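Long-range contacts in ribokinase (Arabidopsis thaliana, PDB 6ILS), which catalyses the ATP- and magnesium-dependent phosphorylation of D-ribose at O-5, giving D-ribose 5-phosphate: residues T262-V267 with L279-A284; E123-D128 with D147-Q152. One frame throughout, in Å; residues are numbered along the deposited sequence.

Interaction 1: residues T262-V267 with L279-A284; sequences TAAFAV and LRFAAA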
loop_
_atom_site.group_PDB
_atom_site.type_symbol
_atom_site.label_atom_id
_atom_site.label_comp_id
_atom_site.label_asym_id
_atom_site.label_seq_id
_atom_site.Cartn_x
_atom_site.Cartn_y
_atom_site.Cartn_z
ATOM N N THR B 262 -0.145 -3.510 26.291
ATOM C CA THR B 262 1.059 -2.867 26.823
ATOM C C THR B 262 0.822 -1.385 27.098
ATOM O O THR B 262 1.175 -0.873 28.157
ATOM C CB THR B 262 2.255 -3.034 25.844
ATOM O OG1 THR B 262 2.416 -4.424 25.538
ATOM C CG2 THR B 262 3.529 -2.515 26.480
ATOM N N ALA B 263 0.160 -0.691 26.178
ATOM C CA ALA B 263 -0.127 0.722 26.412
ATOM C C ALA B 263 -1.126 0.960 27.550
ATOM O O ALA B 263 -0.996 1.940 28.296
ATOM C CB ALA B 263 -0.629 1.388 25.107
ATOM N N ALA B 264 -2.119 0.078 27.692
ATOM C CA ALA B 264 -3.127 0.243 28.747
ATOM C C ALA B 264 -2.489 -0.010 30.114
ATOM O O ALA B 264 -2.774 0.671 31.100
ATOM C CB ALA B 264 -4.325 -0.718 28.518
ATOM N N PHE B 265 -1.605 -0.999 30.158
ATOM C CA PHE B 265 -0.827 -1.242 31.367
ATOM C C PHE B 265 -0.048 0.025 31.747
ATOM O O PHE B 265 -0.042 0.440 32.900
ATOM C CB PHE B 265 0.116 -2.432 31.157
ATOM C CG PHE B 265 0.969 -2.742 32.359
ATOM C CD1 PHE B 265 2.160 -2.055 32.584
ATOM C CD2 PHE B 265 0.587 -3.729 33.249
ATOM C CE1 PHE B 265 2.945 -2.343 33.703
ATOM C CE2 PHE B 265 1.371 -4.013 34.368
ATOM C CZ PHE B 265 2.546 -3.327 34.584
ATOM N N ALA B 266 0.601 0.642 30.769
ATOM C CA ALA B 266 1.417 1.858 30.999
ATOM C C ALA B 266 0.566 3.010 31.529
ATOM O O ALA B 266 1.006 3.706 32.399
ATOM C CB ALA B 266 2.138 2.245 29.737
ATOM N N VAL B 267 -0.637 3.159 30.993
ATOM C CA VAL B 267 -1.544 4.252 31.422
ATOM C C VAL B 267 -1.958 3.987 32.866
ATOM O O VAL B 267 -1.890 4.868 33.646
ATOM C CB VAL B 267 -2.767 4.330 30.497
ATOM C CG1 VAL B 267 -3.843 5.200 31.103
ATOM C CG2 VAL B 267 -2.374 4.805 29.115
ATOM N N LEU B 279 -2.625 -4.804 35.605
ATOM C CA LEU B 279 -2.822 -6.002 34.803
ATOM C C LEU B 279 -4.284 -6.198 34.403
ATOM O O LEU B 279 -4.581 -6.580 33.272
ATOM C CB LEU B 279 -2.336 -7.234 35.558
ATOM C CG LEU B 279 -0.840 -7.553 35.525
ATOM C CD1 LEU B 279 -0.567 -8.843 36.282
ATOM C CD2 LEU B 279 -0.334 -7.689 34.091
ATOM N N ARG B 280 -5.188 -5.964 35.348
ATOM C CA ARG B 280 -6.617 -6.135 35.066
ATOM C C ARG B 280 -7.085 -5.175 33.994
ATOM O O ARG B 280 -7.819 -5.556 33.076
ATOM C CB ARG B 280 -7.447 -5.916 36.340
ATOM C CG ARG B 280 -8.162 -7.163 36.827
ATOM C CD ARG B 280 -9.272 -6.805 37.823
ATOM N NE ARG B 280 -10.603 -7.052 37.275
ATOM C CZ ARG B 280 -11.680 -6.337 37.587
ATOM N NH1 ARG B 280 -11.588 -5.314 38.428
ATOM N NH2 ARG B 280 -12.850 -6.624 37.038
ATOM N N PHE B 281 -6.684 -3.916 34.151
ATOM C CA PHE B 281 -7.022 -2.844 33.218
ATOM C C PHE B 281 -6.495 -3.140 31.823
ATOM O O PHE B 281 -7.214 -2.995 30.828
ATOM C CB PHE B 281 -6.474 -1.526 33.764
ATOM C CG PHE B 281 -6.817 -0.319 32.957
ATOM C CD1 PHE B 281 -8.032 0.347 33.154
ATOM C CD2 PHE B 281 -5.915 0.187 32.029
ATOM C CE1 PHE B 281 -8.344 1.485 32.418
ATOM C CE2 PHE B 281 -6.217 1.318 31.291
ATOM C CZ PHE B 281 -7.450 1.975 31.485
ATOM N N ALA B 282 -5.245 -3.593 31.743
ATOM C CA ALA B 282 -4.661 -4.008 30.467
ATOM C C ALA B 282 -5.418 -5.168 29.829
ATOM O O ALA B 282 -5.675 -5.169 28.622
ATOM C CB ALA B 282 -3.148 -4.391 30.662
ATOM N N ALA B 283 -5.785 -6.162 30.640
ATOM C CA ALA B 283 -6.514 -7.321 30.128
ATOM C C ALA B 283 -7.873 -6.916 29.571
ATOM O O ALA B 283 -8.302 -7.419 28.535
ATOM C CB ALA B 283 -6.671 -8.358 31.223
ATOM N N ALA B 284 -8.545 -6.005 30.263
ATOM C CA ALA B 284 -9.850 -5.524 29.811
ATOM C C ALA B 284 -9.707 -4.775 28.500
ATOM O O ALA B 284 -10.511 -4.952 27.587
ATOM C CB ALA B 284 -10.487 -4.627 30.877
#
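Ala264 and Phe265 on helix 257-270 pack against Phe281 and Ala282 on helix 275-289, with Leu279 one turn before Ala282. These two consecutive helices, joined by a short connection, form a helical hairpin of the PfkB-family fold. The helix segments run roughly antiparallel, at 144°, and their axes come within 7.8 Å. The small alanine side chains at the crossing are consistent with so close an approach. Ala264 CB rests on the backbone of the other helix, 3.8 Å from Ala282 CA. The methyl of Ala282 answers it and lies 3.8 Å from Phe265 CB. The CA atoms of Phe265 and Ala282 are only 4.8 Å apart. The side chain of Ala282 is about 7 Å from the bound ATP.

The two phenylalanines flank these alanine contacts. Phe281 has its CG opposite the backbone N (chi1 -176°), which swings the ring toward helix 257-270. Its CD2 edge meets the backbone of Ala264, with CD2 3.3 Å from Ala264 O, and the oxygen lies near the ring plane. CE2 of the same edge lies 3.9 Å from Ala264 CB. Phe265 also holds its CG trans to N (chi1 179°). Its ring therefore extends beside Leu279, and the two side chains point the same way. CD2 of Leu279 approaches that ring obliquely, 4.1 Å from Phe265 CE2.

Other parts of the chain add to the packing. Leu52, Val305 and Leu309 touch Phe281, and Lys273 makes a cation-pi contact with its ring. Leu233 packs on both Phe265 and Leu279. Exchanging Phe281 for an alanine would probably open a gap beside Ala264 and deprive Lys273 of its aromatic partner.

No hydrogen bond joins the two segments. The pair relies on buried apolar contacts and on how closely the side chains fit.

Interaction 2: residues E123-D128 with D147-Q152; sequences EIMSDD and DSINIQ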
loop_
_atom_site.group_PDB
_atom_site.type_symbol
_atom_site.label_atom_id
_atom_site.label_comp_id
_atom_site.label_asym_id
_atom_site.label_seq_id
_atom_site.Cartn_x
_atom_site.Cartn_y
_atom_site.Cartn_z
ATOM N N GLU B 123 21.630 10.220 13.449
ATOM C CA GLU B 123 22.636 9.366 14.056
ATOM C C GLU B 123 22.657 9.593 15.568
ATOM O O GLU B 123 22.746 8.647 16.351
ATOM C CB GLU B 123 24.009 9.645 13.439
ATOM C CG GLU B 123 25.179 9.105 14.254
ATOM C CD GLU B 123 26.511 9.202 13.521
ATOM O OE1 GLU B 123 26.504 9.439 12.293
ATOM O OE2 GLU B 123 27.565 9.053 14.179
ATOM N N ILE B 124 22.572 10.859 15.961
ATOM C CA ILE B 124 22.471 11.254 17.357
ATOM C C ILE B 124 21.212 12.075 17.554
ATOM O O ILE B 124 20.982 13.046 16.839
ATOM C CB ILE B 124 23.687 12.091 17.816
ATOM C CG1 ILE B 124 24.992 11.347 17.530
ATOM C CG2 ILE B 124 23.570 12.440 19.291
ATOM C CD1 ILE B 124 25.085 10.003 18.216
ATOM N N MET B 125 20.392 11.686 18.522
ATOM C CA MET B 125 19.181 12.435 18.818
ATOM C C MET B 125 19.534 13.792 19.385
ATOM O O MET B 125 20.320 13.882 20.324
ATOM C CB MET B 125 18.310 11.672 19.810
ATOM C CG MET B 125 17.890 10.312 19.312
ATOM S SD MET B 125 16.432 10.445 18.275
ATOM C CE MET B 125 15.191 10.774 19.530
ATOM N N SER B 126 18.953 14.850 18.824
ATOM C CA SER B 126 19.174 16.192 19.368
ATOM C C SER B 126 18.454 16.330 20.702
ATOM O O SER B 126 17.482 15.623 20.960
ATOM C CB SER B 126 18.696 17.269 18.400
ATOM O OG SER B 126 17.296 17.438 18.501
ATOM N N ASP B 127 18.922 17.253 21.538
ATOM C CA ASP B 127 18.426 17.357 22.903
ATOM C C ASP B 127 17.009 17.924 23.000
ATOM O O ASP B 127 16.380 17.856 24.066
ATOM C CB ASP B 127 19.377 18.203 23.743
ATOM C CG ASP B 127 20.445 17.370 24.420
ATOM O OD1 ASP B 127 21.502 17.136 23.800
ATOM O OD2 ASP B 127 20.215 16.929 25.563
ATOM N N ASP B 128 16.496 18.463 21.897
ATOM C CA ASP B 128 15.105 18.880 21.888
ATOM C C ASP B 128 14.283 17.902 21.068
ATOM O O ASP B 128 13.077 18.080 20.902
ATOM C CB ASP B 128 14.956 20.314 21.372
ATOM C CG ASP B 128 14.955 21.345 22.509
ATOM O OD1 ASP B 128 13.956 21.415 23.258
ATOM O OD2 ASP B 128 15.958 22.078 22.659
ATOM N N ASP B 147 17.970 -0.009 17.058
ATOM C CA ASP B 147 18.513 -0.215 18.402
ATOM C C ASP B 147 19.172 1.048 18.945
ATOM O O ASP B 147 19.035 1.385 20.117
ATOM C CB ASP B 147 19.533 -1.365 18.400
ATOM C CG ASP B 147 18.882 -2.739 18.267
ATOM O OD1 ASP B 147 17.714 -2.897 18.675
ATOM O OD2 ASP B 147 19.547 -3.672 17.763
ATOM N N SER B 148 19.882 1.759 18.076
ATOM C CA SER B 148 20.648 2.925 18.502
ATOM C C SER B 148 19.761 4.014 19.054
ATOM O O SER B 148 20.085 4.638 20.058
ATOM C CB SER B 148 21.472 3.490 17.343
ATOM O OG SER B 148 21.905 4.798 17.668
ATOM N N ILE B 149 18.633 4.236 18.387
ATOM C CA ILE B 149 17.669 5.226 18.823
ATOM C C ILE B 149 17.013 4.805 20.136
ATOM O O ILE B 149 16.859 5.624 21.038
ATOM C CB ILE B 149 16.597 5.449 17.726
ATOM C CG1 ILE B 149 17.272 5.966 16.453
ATOM C CG2 ILE B 149 15.521 6.416 18.214
ATOM C CD1 ILE B 149 18.025 7.269 16.660
ATOM N N ASN B 150 16.625 3.531 20.242
ATOM C CA ASN B 150 16.042 3.053 21.502
ATOM C C ASN B 150 17.000 3.228 22.672
ATOM O O ASN B 150 16.587 3.592 23.768
ATOM C CB ASN B 150 15.641 1.585 21.406
ATOM C CG ASN B 150 14.278 1.396 20.766
ATOM O OD1 ASN B 150 13.419 2.277 20.834
ATOM N ND2 ASN B 150 14.083 0.255 20.138
ATOM N N ILE B 151 18.278 2.955 22.427
ATOM C CA ILE B 151 19.285 3.066 23.489
ATOM C C ILE B 151 19.397 4.508 23.961
ATOM O O ILE B 151 19.344 4.781 25.152
ATOM C CB ILE B 151 20.648 2.518 23.020
ATOM C CG1 ILE B 151 20.586 0.993 22.952
ATOM C CG2 ILE B 151 21.757 2.965 23.975
ATOM C CD1 ILE B 151 21.722 0.354 22.208
ATOM N N GLN B 152 19.463 5.448 23.024
ATOM C CA GLN B 152 19.576 6.851 23.379
ATOM C C GLN B 152 18.366 7.365 24.152
ATOM O O GLN B 152 18.503 8.176 25.069
ATOM C CB GLN B 152 19.793 7.701 22.114
ATOM C CG GLN B 152 21.096 7.388 21.378
ATOM C CD GLN B 152 21.246 8.192 20.097
ATOM O OE1 GLN B 152 21.190 9.426 20.107
ATOM N NE2 GLN B 152 21.404 7.490 18.982
#
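Gln152 turns its CG beside its own backbone N (chi1 -63°) and then runs extended (chi2 177°), which carries its amide across to the backbone of Glu123 and Met125. Met125 also starts with CG beside N, but its chain bends at chi2 and chi3 and brings SD over Ile149.

The Gln152 amide uses both ends. OE1 accepts the N-H of Met125 at 2.9 Å from N, in a nearly straight bond of 174°. NE2 donates to Glu123 O at 3.2 Å, and this oxygen lies somewhat out of the amide plane. NE2 also donates to the side chain of Ser148, one turn earlier on the helix, at 3.0 Å from OG. Ser148 OG lies in the amide plane. These bonds fix the rotation of the amide group. One side chain thus serves a carbonyl and an N-H two residues apart in a segment without regular secondary structure.

Carbons also pack against the amide oxygen. CG of Met125 passes 3.5 Å from Gln152 OE1. CG2 of Ile124, the residue before Met125, lies against the same oxygen, and the Ile124 and Gln152 side chains cross at about a right angle. Beside the polar grip lies a small apolar patch. Met125 and Ile149 cross at about a right angle, with SD of Met125 3.9 Å from CD1 of Ile149.

The contact ties the loop between helices 116-119 and 131-134 to the first turns of helix 147-158. Leu130 packs on Met125 and Trp121 on Ile149. Helix 147-158 links strands 138-143 and 164-170, parallel neighbours in the large sheet, as the helix of a beta-alpha-beta crossover.

Both interactions belong to the one PfkB-family carbohydrate kinase fold, but they share no helix. Their centres are 27 Å apart, and their nearest atoms are about 12 Å apart without touching. They follow in series along the chain: interaction 2 closes before interaction 1 opens. Interaction 2 fastens a peripheral loop to helix 147-158, which links adjacent parallel strands of the large sheet. Interaction 1 is buried and joins helices 257-270 and 275-289, which follow the last strand of that sheet along the chain. It lies closer to the centre of the chain. The two contacts thus stabilise different parts of the fold: one probably fixes a surface loop, the other packs a pair of helices near the nucleotide.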